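Local coordinates for methylglyoxal reductase (NADPH-dependent) (Candida albicans SC5314, PDB 6KWS), which probably catalyses the NADPH-dependent reduction of methylglyoxal, as a member of the dihydroflavonol-4-reductase branch of the epimerase/dehydratase family, at residues A[90-94]-A[95-99]; A[106-109]-A[110-113]; A[149-153]-A[154-158]; A[321-324]-A[325-329]. The protein carries 1 engineered substitution. One frame throughout, in Å; residues are numbered along the deposited sequence.

In the fold
Interactions 1, 3 and 4 deal with how a helix begins, interaction 2 with how one continues. Interactions 1 and 2 lie on the same helix, 92-114, at its start and near its far end, with centres about 22 Å apart. Interaction 3 touches interaction 1: Glu93 OE2 and Trp153 NE1 are 3.2 Å apart, probably hydrogen-bonded, and Leu97 CD1 packs 3.5 Å from Leu157 CD2. Interaction 4 stands apart, its centre about 35 Å from that of interaction 1. No NADPH is bound here, yet residues known to bind it lie near: Val59 about 6 Å from Val107, and Lys168 about 8 Å from Leu96, between side chains.

Interaction 1: residues A[90-94]-A[95-99]; sequences TDVEK and ELLLP
With CG swung beside its own backbone N (chi1 -75°) and the chain extended beyond it, Glu95 runs back past the start of its helix and brings its carboxylate to Thr90. There OE1 accepts from Thr90 N at 2.7 Å, met on the syn side and somewhat out of the carboxylate plane. Glu95 N bonds to Asp91 O at 3.1 Å, and Glu95 CB and CG pass near that oxygen. Asp91 itself is the N-cap of helix 92-114: its OD2 takes the Glu93 N-H from above the carboxylate plane, at 2.6 Å. This helix is the connection between the parallel strands 75-80 and 120-124 of the Rossmann sheet, a beta-alpha-beta crossover. Its first turns are irregular. Val92 O accepts from both Leu96 N (3.0 Å) and Leu97 N (3.2 Å), a widened pi-type turn, and Leu98 N then reaches Glu93 O in a nearly straight bond. Pro99, which has no N-H to give, marks a kink and rests CD against Lys94 O. Lys94 and Leu98 run side by side, pointing the same way, CD to CD1 3.5 Å, while Val92 CG1 approaches Leu96 CD1 from the turn before.

Interaction 2: residues A[106-109]-A[110-113]; sequences NVLQ and AIYN
Ile111 lies alongside Val107, one turn earlier on helix 92-114, and its CG1 arm comes against the Val107 carbonyl oxygen. A chi1 of -58° turns this arm back along the helix and the chain runs on extended, which places CG1 3.4 Å from Val107 O and CD1 4.2 Å from Val107 CG1. The two side chains point the same way, and Leu108 CD2 meets the same CD1 from further round the helix. The backbone beneath is regular alpha-helix: Ala110, Ile111, Tyr112 and Asn113 each donate to the carbonyl four residues back, as in Asn113 N to Gln109 O at 2.9 Å. Gln109 carries the polar contact of this stretch. Its CG is anti to the backbone N, and a bend at chi2 (83°) brings the amide within reach of Asn113, the two amide planes 42° apart. NE2 gives Asn113 OD1 a weak hydrogen bond of 3.4 Å. The same NE2 lies at the edge of the Tyr112 ring, near its plane and 3.9 Å from CD1, with the amide plane almost upright to the ring. Asn106 spends its ND2 on Gly60 O. The apolar sides are well covered: Val107 and Ile111 pack on Phe78 of strand 75-80, Ala110 and Ile111 on Leu69 of helix 66-71, and Leu108 on Ala175 and Phe178 of helix 160-181.

Interaction 3: residues A[149-153]-A[154-158]; sequences NEISW and QDALL
A serine N-cap opens the short, weakly bonded helix at about 154-156, and the contact is made where Ser152 turns back on Asp155. Rotation to a chi1 of 72° presents Ser152 OG to the turn that follows, where it accepts from Asp155 N at 2.8 Å with an N-H...O angle of 164°. The Asp155 side chain lies next to the same hydroxyl. One residue further, Ala156 N is shared between two carbonyls: it donates to Ser152 O at 2.9 Å and, weakly, to Trp153 O at 3.2 Å. The first of these bonds spans four residues, whereas the second, like that from Leu157 N to Gln154 O, spans three, so the turn mixes alpha and 3-10 bonding. It is preceded by an Asx turn, in which Asn149 OD1 takes the Ile151 N-H from above its carbonyl plane. Ile151, in the loop before the turn, lays its extended chain across Asp155, CG1 to CB 3.8 Å, and ends with CD1 4.3 Å from Ala156 CB.

Trp153 O is met by Leu157 CG at 3.4 Å, and Leu157 CD2 comes obliquely to the indole, 4.3 Å from NE1. That NE1 is hydrogen-bonded to Glu93 OE2 of helix 92-114. The indole also packs edge-to-face with Phe170 of helix 160-181 and against Leu97 of helix 92-114, so it touches both helices. From helix 160-181, Lys169 NZ donates to the carbonyls of Asn149 and Ile151.

Interaction 4: residues A[321-324]-A[325-329]; sequences YNLE and QSVYD
The backbone of helix 323-337 starts cleanly, Ser326 N bonding to Asn322 O at 3.0 Å, Val327 N to Leu323 O and Tyr328 N to Glu324 O. Two side chains answer each other across its first turn. Asn322 OD1 accepts from Gln325 N at 2.9 Å in an almost straight bond (175°), and Gln325 OE1 in return accepts from Asn322 N at 3.0 Å, in the carbonyl plane and on a lone pair. This reciprocal pair is a capping box, which satisfies two amide groups at the helix start. For Asn322 a chi1 of 64° tucks the amide back against the first turn, and the two amide planes are turned 40° apart. Tyr321 crosses Gln325 at about a right angle, its CD1 3.8 Å from OE1, and its CE1 lies 4.2 Å from Asp329 OD2. That carboxylate forms a salt bridge with Arg241, which also makes a cation-pi contact with the Tyr321 ring. On the apolar side the Leu323 and Val327 side chains meet at a slant, CD2 to CG2 3.5 Å, and both residues pack on Ile276 of helix 270-280. Glu324 lies alongside Tyr328, with OE1 3.7 Å from CB. Ser326 OG is hydrogen-bonded to Asp239 OD2, which ties the helix to the end of strand 234-239 in the central sheet.

Interaction 1: residues A[90-94]-A[95-99]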
loop_
_atom_site.group_PDB
_atom_site.type_symbol
_atom_site.label_atom_id
_atom_site.label_comp_id
_atom_site.label_asym_id
_atom_site.label_seq_id
_atom_site.Cartn_x
_atom_site.Cartn_y
_atom_site.Cartn_z
ATOM N N THR A 90 -11.155 15.532 12.153
ATOM C CA THR A 90 -12.296 16.365 12.516
ATOM C C THR A 90 -13.173 16.624 11.293
ATOM O O THR A 90 -14.234 16.005 11.154
ATOM C CB THR A 90 -11.818 17.682 13.130
ATOM O OG1 THR A 90 -10.936 17.398 14.224
ATOM C CG2 THR A 90 -13.004 18.527 13.614
ATOM N N ASP A 91 -12.755 17.546 10.417
ATOM C CA ASP A 91 -13.398 17.729 9.120
ATOM C C ASP A 91 -12.730 16.803 8.120
ATOM O O ASP A 91 -11.562 16.987 7.772
ATOM C CB ASP A 91 -13.319 19.166 8.600
ATOM C CG ASP A 91 -14.126 19.361 7.290
ATOM O OD1 ASP A 91 -14.329 20.526 6.885
ATOM O OD2 ASP A 91 -14.594 18.359 6.676
ATOM N N VAL A 92 -13.494 15.833 7.633
ATOM C CA VAL A 92 -12.996 14.942 6.598
ATOM C C VAL A 92 -12.683 15.697 5.312
ATOM O O VAL A 92 -11.787 15.302 4.562
ATOM C CB VAL A 92 -14.030 13.826 6.376
ATOM C CG1 VAL A 92 -13.561 12.867 5.320
ATOM C CG2 VAL A 92 -14.287 13.101 7.693
ATOM N N GLU A 93 -13.403 16.786 5.027
ATOM C CA GLU A 93 -13.201 17.463 3.747
ATOM C C GLU A 93 -11.835 18.139 3.677
ATOM O O GLU A 93 -11.097 17.963 2.699
ATOM C CB GLU A 93 -14.313 18.478 3.478
ATOM C CG GLU A 93 -14.266 19.017 2.039
ATOM C CD GLU A 93 -15.544 19.733 1.595
ATOM O OE1 GLU A 93 -16.369 20.124 2.466
ATOM O OE2 GLU A 93 -15.723 19.891 0.360
ATOM N N LYS A 94 -11.483 18.931 4.697
ATOM C CA LYS A 94 -10.215 19.655 4.645
ATOM C C LYS A 94 -9.035 18.776 5.050
ATOM O O LYS A 94 -7.912 19.002 4.591
ATOM C CB LYS A 94 -10.262 20.908 5.539
ATOM C CG LYS A 94 -11.352 21.929 5.171
ATOM C CD LYS A 94 -11.414 22.217 3.647
ATOM C CE LYS A 94 -11.608 23.726 3.309
ATOM N NZ LYS A 94 -12.679 24.018 2.290
ATOM N N GLU A 95 -9.250 17.782 5.894
ATOM C CA GLU A 95 -8.121 17.013 6.398
ATOM C C GLU A 95 -7.804 15.771 5.570
ATOM O O GLU A 95 -6.676 15.272 5.644
ATOM C CB GLU A 95 -8.356 16.616 7.863
ATOM C CG GLU A 95 -8.169 17.783 8.855
ATOM C CD GLU A 95 -8.519 17.414 10.304
ATOM O OE1 GLU A 95 -9.722 17.226 10.607
ATOM O OE2 GLU A 95 -7.595 17.323 11.150
ATOM N N LEU A 96 -8.745 15.277 4.767
ATOM C CA LEU A 96 -8.520 14.054 4.006
ATOM C C LEU A 96 -8.731 14.212 2.507
ATOM O O LEU A 96 -7.848 13.831 1.722
ATOM C CB LEU A 96 -9.423 12.937 4.535
ATOM C CG LEU A 96 -8.896 12.183 5.750
ATOM C CD1 LEU A 96 -9.951 11.200 6.276
ATOM C CD2 LEU A 96 -7.610 11.470 5.393
ATOM N N LEU A 97 -9.880 14.747 2.073
ATOM C CA LEU A 97 -10.245 14.664 0.658
ATOM C C LEU A 97 -9.479 15.668 -0.191
ATOM O O LEU A 97 -8.859 15.294 -1.194
ATOM C CB LEU A 97 -11.746 14.855 0.486
ATOM C CG LEU A 97 -12.528 13.621 0.915
ATOM C CD1 LEU A 97 -14.003 13.944 1.032
ATOM C CD2 LEU A 97 -12.291 12.500 -0.090
ATOM N N LEU A 98 -9.501 16.943 0.193
ATOM C CA LEU A 98 -8.721 17.931 -0.551
ATOM C C LEU A 98 -7.234 17.619 -0.546
ATOM O O LEU A 98 -6.638 17.580 -1.637
ATOM C CB LEU A 98 -9.023 19.333 -0.016
ATOM C CG LEU A 98 -10.485 19.715 -0.268
ATOM C CD1 LEU A 98 -10.818 20.989 0.454
ATOM C CD2 LEU A 98 -10.769 19.846 -1.761
ATOM N N PRO A 99 -6.580 17.347 0.596
ATOM C CA PRO A 99 -5.145 16.987 0.545
ATOM C C PRO A 99 -4.828 15.811 -0.369
ATOM O O PRO A 99 -3.792 15.825 -1.045
ATOM C CB PRO A 99 -4.813 16.657 2.004
ATOM C CG PRO A 99 -5.828 17.372 2.796
ATOM C CD PRO A 99 -7.082 17.374 1.981
#

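Interaction 2: residues A[106-109]-A[110-113]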
loop_
_atom_site.group_PDB
_atom_site.type_symbol
_atom_site.label_atom_id
_atom_site.label_comp_id
_atom_site.label_asym_id
_atom_site.label_seq_id
_atom_site.Cartn_x
_atom_site.Cartn_y
_atom_site.Cartn_z
ATOM N N ASN A 106 -0.583 18.211 -7.459
ATOM C CA ASN A 106 0.704 18.880 -7.283
ATOM C C ASN A 106 1.874 17.963 -7.644
ATOM O O ASN A 106 2.831 18.397 -8.301
ATOM C CB ASN A 106 0.841 19.386 -5.849
ATOM C CG ASN A 106 -0.109 20.540 -5.530
ATOM O OD1 ASN A 106 -0.518 21.298 -6.413
ATOM N ND2 ASN A 106 -0.452 20.683 -4.248
ATOM N N VAL A 107 1.815 16.690 -7.238
ATOM C CA VAL A 107 2.905 15.756 -7.533
ATOM C C VAL A 107 3.051 15.574 -9.037
ATOM O O VAL A 107 4.149 15.701 -9.593
ATOM C CB VAL A 107 2.667 14.406 -6.823
ATOM C CG1 VAL A 107 3.711 13.381 -7.211
ATOM C CG2 VAL A 107 2.641 14.578 -5.324
ATOM N N LEU A 108 1.944 15.265 -9.719
ATOM C CA LEU A 108 1.995 15.056 -11.162
ATOM C C LEU A 108 2.356 16.341 -11.898
ATOM O O LEU A 108 3.045 16.303 -12.927
ATOM C CB LEU A 108 0.660 14.521 -11.654
ATOM C CG LEU A 108 0.345 13.109 -11.199
ATOM C CD1 LEU A 108 -1.090 12.833 -11.558
ATOM C CD2 LEU A 108 1.288 12.086 -11.844
ATOM N N GLN A 109 1.896 17.493 -11.391
ATOM C CA GLN A 109 2.293 18.755 -12.006
ATOM C C GLN A 109 3.812 18.942 -11.964
ATOM O O GLN A 109 4.426 19.318 -12.971
ATOM C CB GLN A 109 1.577 19.928 -11.338
ATOM C CG GLN A 109 1.809 21.242 -12.070
ATOM C CD GLN A 109 0.858 21.419 -13.244
ATOM O OE1 GLN A 109 -0.350 21.222 -13.106
ATOM N NE2 GLN A 109 1.407 21.751 -14.418
ATOM N N ALA A 110 4.444 18.656 -10.819
ATOM C CA ALA A 110 5.900 18.762 -10.767
ATOM C C ALA A 110 6.549 17.835 -11.786
ATOM O O ALA A 110 7.482 18.229 -12.494
ATOM C CB ALA A 110 6.415 18.467 -9.360
ATOM N N ILE A 111 6.056 16.603 -11.897
ATOM C CA ILE A 111 6.631 15.714 -12.893
ATOM C C ILE A 111 6.371 16.259 -14.289
ATOM O O ILE A 111 7.211 16.122 -15.187
ATOM C CB ILE A 111 6.081 14.289 -12.705
ATOM C CG1 ILE A 111 6.408 13.809 -11.285
ATOM C CG2 ILE A 111 6.648 13.331 -13.765
ATOM C CD1 ILE A 111 5.622 12.589 -10.846
ATOM N N TYR A 112 5.232 16.916 -14.484
ATOM C CA TYR A 112 4.922 17.482 -15.790
ATOM C C TYR A 112 5.911 18.585 -16.166
ATOM O O TYR A 112 6.505 18.555 -17.250
ATOM C CB TYR A 112 3.497 18.010 -15.786
ATOM C CG TYR A 112 2.965 18.341 -17.151
ATOM C CD1 TYR A 112 2.487 19.619 -17.437
ATOM C CD2 TYR A 112 2.924 17.381 -18.150
ATOM C CE1 TYR A 112 1.986 19.930 -18.676
ATOM C CE2 TYR A 112 2.421 17.681 -19.400
ATOM C CZ TYR A 112 1.955 18.961 -19.656
ATOM O OH TYR A 112 1.452 19.280 -20.893
ATOM N N ASN A 113 6.116 19.558 -15.273
ATOM C CA ASN A 113 7.010 20.671 -15.585
ATOM C C ASN A 113 8.466 20.214 -15.649
ATOM O O ASN A 113 9.147 20.410 -16.664
ATOM C CB ASN A 113 6.839 21.793 -14.555
ATOM C CG ASN A 113 5.403 22.297 -14.468
ATOM O OD1 ASN A 113 4.636 22.172 -15.413
ATOM N ND2 ASN A 113 5.035 22.856 -13.320
#

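Interaction 3: residues A[149-153]-A[154-158]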
loop_
_atom_site.group_PDB
_atom_site.type_symbol
_atom_site.label_atom_id
_atom_site.label_comp_id
_atom_site.label_asym_id
_atom_site.label_seq_id
_atom_site.Cartn_x
_atom_site.Cartn_y
_atom_site.Cartn_z
ATOM N N ASN A 149 -14.873 2.527 -7.024
ATOM C CA ASN A 149 -15.684 2.843 -5.856
ATOM C C ASN A 149 -16.634 3.971 -6.245
ATOM O O ASN A 149 -16.195 5.086 -6.569
ATOM C CB ASN A 149 -14.808 3.208 -4.647
ATOM C CG ASN A 149 -15.616 3.431 -3.356
ATOM O OD1 ASN A 149 -16.852 3.479 -3.366
ATOM N ND2 ASN A 149 -14.909 3.591 -2.239
ATOM N N GLU A 150 -17.938 3.699 -6.250
ATOM C CA GLU A 150 -18.841 4.731 -6.742
ATOM C C GLU A 150 -19.315 5.674 -5.644
ATOM O O GLU A 150 -20.270 6.424 -5.863
ATOM C CB GLU A 150 -20.029 4.092 -7.500
ATOM C CG GLU A 150 -19.594 3.514 -8.868
ATOM C CD GLU A 150 -19.195 4.587 -9.905
ATOM O OE1 GLU A 150 -20.085 5.133 -10.625
ATOM O OE2 GLU A 150 -17.981 4.912 -9.953
ATOM N N ILE A 151 -18.617 5.724 -4.506
ATOM C CA ILE A 151 -19.039 6.607 -3.427
ATOM C C ILE A 151 -18.986 8.055 -3.901
ATOM O O ILE A 151 -18.074 8.461 -4.626
ATOM C CB ILE A 151 -18.180 6.378 -2.168
ATOM C CG1 ILE A 151 -18.658 7.288 -1.017
ATOM C CG2 ILE A 151 -16.708 6.611 -2.466
ATOM C CD1 ILE A 151 -18.027 6.976 0.371
ATOM N N SER A 152 -19.984 8.838 -3.512
ATOM C CA SER A 152 -19.975 10.259 -3.824
ATOM C C SER A 152 -19.074 11.059 -2.876
ATOM O O SER A 152 -18.768 10.655 -1.748
ATOM C CB SER A 152 -21.378 10.828 -3.738
ATOM O OG SER A 152 -21.774 10.889 -2.390
ATOM N N TRP A 153 -18.665 12.232 -3.355
ATOM C CA TRP A 153 -18.009 13.207 -2.495
ATOM C C TRP A 153 -18.841 13.484 -1.260
ATOM O O TRP A 153 -18.314 13.591 -0.149
ATOM C CB TRP A 153 -17.777 14.502 -3.279
ATOM C CG TRP A 153 -16.911 15.519 -2.596
ATOM C CD1 TRP A 153 -17.317 16.491 -1.726
ATOM C CD2 TRP A 153 -15.498 15.697 -2.764
ATOM N NE1 TRP A 153 -16.243 17.257 -1.333
ATOM C CE2 TRP A 153 -15.115 16.792 -1.957
ATOM C CE3 TRP A 153 -14.520 15.043 -3.520
ATOM C CZ2 TRP A 153 -13.794 17.231 -1.873
ATOM C CZ3 TRP A 153 -13.207 15.486 -3.435
ATOM C CH2 TRP A 153 -12.857 16.565 -2.618
ATOM N N GLN A 154 -20.150 13.617 -1.432
ATOM C CA GLN A 154 -20.984 13.948 -0.289
ATOM C C GLN A 154 -20.962 12.821 0.723
ATOM O O GLN A 154 -20.786 13.056 1.923
ATOM C CB GLN A 154 -22.408 14.263 -0.747
ATOM C CG GLN A 154 -22.551 15.603 -1.482
ATOM C CD GLN A 154 -21.796 15.650 -2.812
ATOM O OE1 GLN A 154 -21.602 14.627 -3.478
ATOM N NE2 GLN A 154 -21.380 16.846 -3.207
ATOM N N ASP A 155 -21.085 11.582 0.252
ATOM C CA ASP A 155 -21.069 10.446 1.160
ATOM C C ASP A 155 -19.698 10.214 1.779
ATOM O O ASP A 155 -19.608 9.625 2.861
ATOM C CB ASP A 155 -21.556 9.214 0.416
ATOM C CG ASP A 155 -23.069 9.233 0.202
ATOM O OD1 ASP A 155 -23.712 10.251 0.578
ATOM O OD2 ASP A 155 -23.619 8.236 -0.337
ATOM N N ALA A 156 -18.633 10.683 1.136
ATOM C CA ALA A 156 -17.303 10.516 1.696
ATOM C C ALA A 156 -17.080 11.352 2.959
ATOM O O ALA A 156 -16.186 11.019 3.739
ATOM C CB ALA A 156 -16.259 10.851 0.634
ATOM N N LEU A 157 -17.882 12.402 3.194
ATOM C CA LEU A 157 -17.804 13.216 4.410
ATOM C C LEU A 157 -18.537 12.625 5.615
ATOM O O LEU A 157 -18.386 13.156 6.720
ATOM C CB LEU A 157 -18.389 14.603 4.166
ATOM C CG LEU A 157 -18.114 15.290 2.839
ATOM C CD1 LEU A 157 -18.912 16.545 2.809
ATOM C CD2 LEU A 157 -16.640 15.604 2.671
ATOM N N LEU A 158 -19.337 11.570 5.435
ATOM C CA LEU A 158 -20.201 11.083 6.511
ATOM C C LEU A 158 -19.403 10.638 7.732
ATOM O O LEU A 158 -19.718 11.030 8.860
ATOM C CB LEU A 158 -21.094 9.945 6.006
ATOM C CG LEU A 158 -22.185 10.440 5.037
ATOM C CD1 LEU A 158 -23.038 9.294 4.475
ATOM C CD2 LEU A 158 -23.050 11.531 5.694
#

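Interaction 4: residues A[321-324]-A[325-329]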
loop_
_atom_site.group_PDB
_atom_site.type_symbol
_atom_site.label_atom_id
_atom_site.label_comp_id
_atom_site.label_asym_id
_atom_site.label_seq_id
_atom_site.Cartn_x
_atom_site.Cartn_y
_atom_site.Cartn_z
ATOM N N TYR A 321 2.795 -14.854 -1.696
ATOM C CA TYR A 321 2.658 -15.498 -0.391
ATOM C C TYR A 321 1.190 -15.834 -0.111
ATOM O O TYR A 321 0.272 -15.193 -0.637
ATOM C CB TYR A 321 3.175 -14.584 0.711
ATOM C CG TYR A 321 4.661 -14.364 0.719
ATOM C CD1 TYR A 321 5.498 -15.245 1.384
ATOM C CD2 TYR A 321 5.234 -13.260 0.091
ATOM C CE1 TYR A 321 6.860 -15.042 1.415
ATOM C CE2 TYR A 321 6.610 -13.051 0.111
ATOM C CZ TYR A 321 7.413 -13.949 0.781
ATOM O OH TYR A 321 8.784 -13.784 0.844
ATOM N N ASN A 322 0.958 -16.839 0.734
ATOM C CA ASN A 322 -0.409 -17.139 1.150
ATOM C C ASN A 322 -0.654 -16.610 2.569
ATOM O O ASN A 322 0.253 -16.070 3.220
ATOM C CB ASN A 322 -0.701 -18.637 1.040
ATOM C CG ASN A 322 0.157 -19.496 1.982
ATOM O OD1 ASN A 322 0.431 -19.134 3.133
ATOM N ND2 ASN A 322 0.560 -20.663 1.491
ATOM N N LEU A 323 -1.896 -16.774 3.054
ATOM C CA LEU A 323 -2.256 -16.237 4.368
ATOM C C LEU A 323 -1.316 -16.747 5.457
ATOM O O LEU A 323 -0.798 -15.956 6.258
ATOM C CB LEU A 323 -3.697 -16.583 4.731
ATOM C CG LEU A 323 -4.600 -15.477 5.294
ATOM C CD1 LEU A 323 -5.500 -16.011 6.373
ATOM C CD2 LEU A 323 -3.862 -14.234 5.769
ATOM N N GLU A 324 -1.088 -18.067 5.509
ATOM C CA GLU A 324 -0.299 -18.623 6.608
ATOM C C GLU A 324 1.127 -18.077 6.599
ATOM O O GLU A 324 1.644 -17.683 7.646
ATOM C CB GLU A 324 -0.301 -20.159 6.559
ATOM C CG GLU A 324 0.641 -20.872 7.585
ATOM C CD GLU A 324 2.111 -20.988 7.121
ATOM O OE1 GLU A 324 3.029 -20.699 7.939
ATOM O OE2 GLU A 324 2.346 -21.354 5.936
ATOM N N GLN A 325 1.783 -18.047 5.439
ATOM C CA GLN A 325 3.125 -17.477 5.402
ATOM C C GLN A 325 3.105 -16.030 5.857
ATOM O O GLN A 325 3.884 -15.622 6.724
ATOM C CB GLN A 325 3.717 -17.578 3.997
ATOM C CG GLN A 325 3.497 -18.914 3.372
ATOM C CD GLN A 325 4.069 -19.013 1.987
ATOM O OE1 GLN A 325 3.523 -18.445 1.034
ATOM N NE2 GLN A 325 5.172 -19.744 1.856
ATOM N N SER A 326 2.194 -15.244 5.286
ATOM C CA SER A 326 2.153 -13.820 5.567
ATOM C C SER A 326 1.873 -13.569 7.041
ATOM O O SER A 326 2.561 -12.770 7.692
ATOM C CB SER A 326 1.097 -13.161 4.680
ATOM O OG SER A 326 1.239 -11.749 4.684
ATOM N N VAL A 327 0.870 -14.257 7.592
ATOM C CA VAL A 327 0.545 -14.074 9.005
ATOM C C VAL A 327 1.706 -14.513 9.879
ATOM O O VAL A 327 2.089 -13.807 10.824
ATOM C CB VAL A 327 -0.745 -14.828 9.365
ATOM C CG1 VAL A 327 -0.935 -14.848 10.872
ATOM C CG2 VAL A 327 -1.910 -14.171 8.695
ATOM N N TYR A 328 2.293 -15.674 9.565
ATOM C CA TYR A 328 3.396 -16.218 10.355
ATOM C C TYR A 328 4.587 -15.284 10.345
ATOM O O TYR A 328 5.114 -14.923 11.407
ATOM C CB TYR A 328 3.818 -17.586 9.819
ATOM C CG TYR A 328 4.958 -18.200 10.589
ATOM C CD1 TYR A 328 4.720 -18.900 11.766
ATOM C CD2 TYR A 328 6.275 -18.090 10.144
ATOM C CE1 TYR A 328 5.751 -19.474 12.471
ATOM C CE2 TYR A 328 7.313 -18.661 10.846
ATOM C CZ TYR A 328 7.046 -19.352 12.015
ATOM O OH TYR A 328 8.059 -19.941 12.745
ATOM N N ASP A 329 5.032 -14.886 9.146
ATOM C CA ASP A 329 6.169 -13.985 9.052
ATOM C C ASP A 329 5.921 -12.710 9.833
ATOM O O ASP A 329 6.859 -12.130 10.383
ATOM C CB ASP A 329 6.466 -13.651 7.597
ATOM C CG ASP A 329 6.977 -14.830 6.817
ATOM O OD1 ASP A 329 7.305 -15.872 7.425
ATOM O OD2 ASP A 329 7.062 -14.706 5.578
#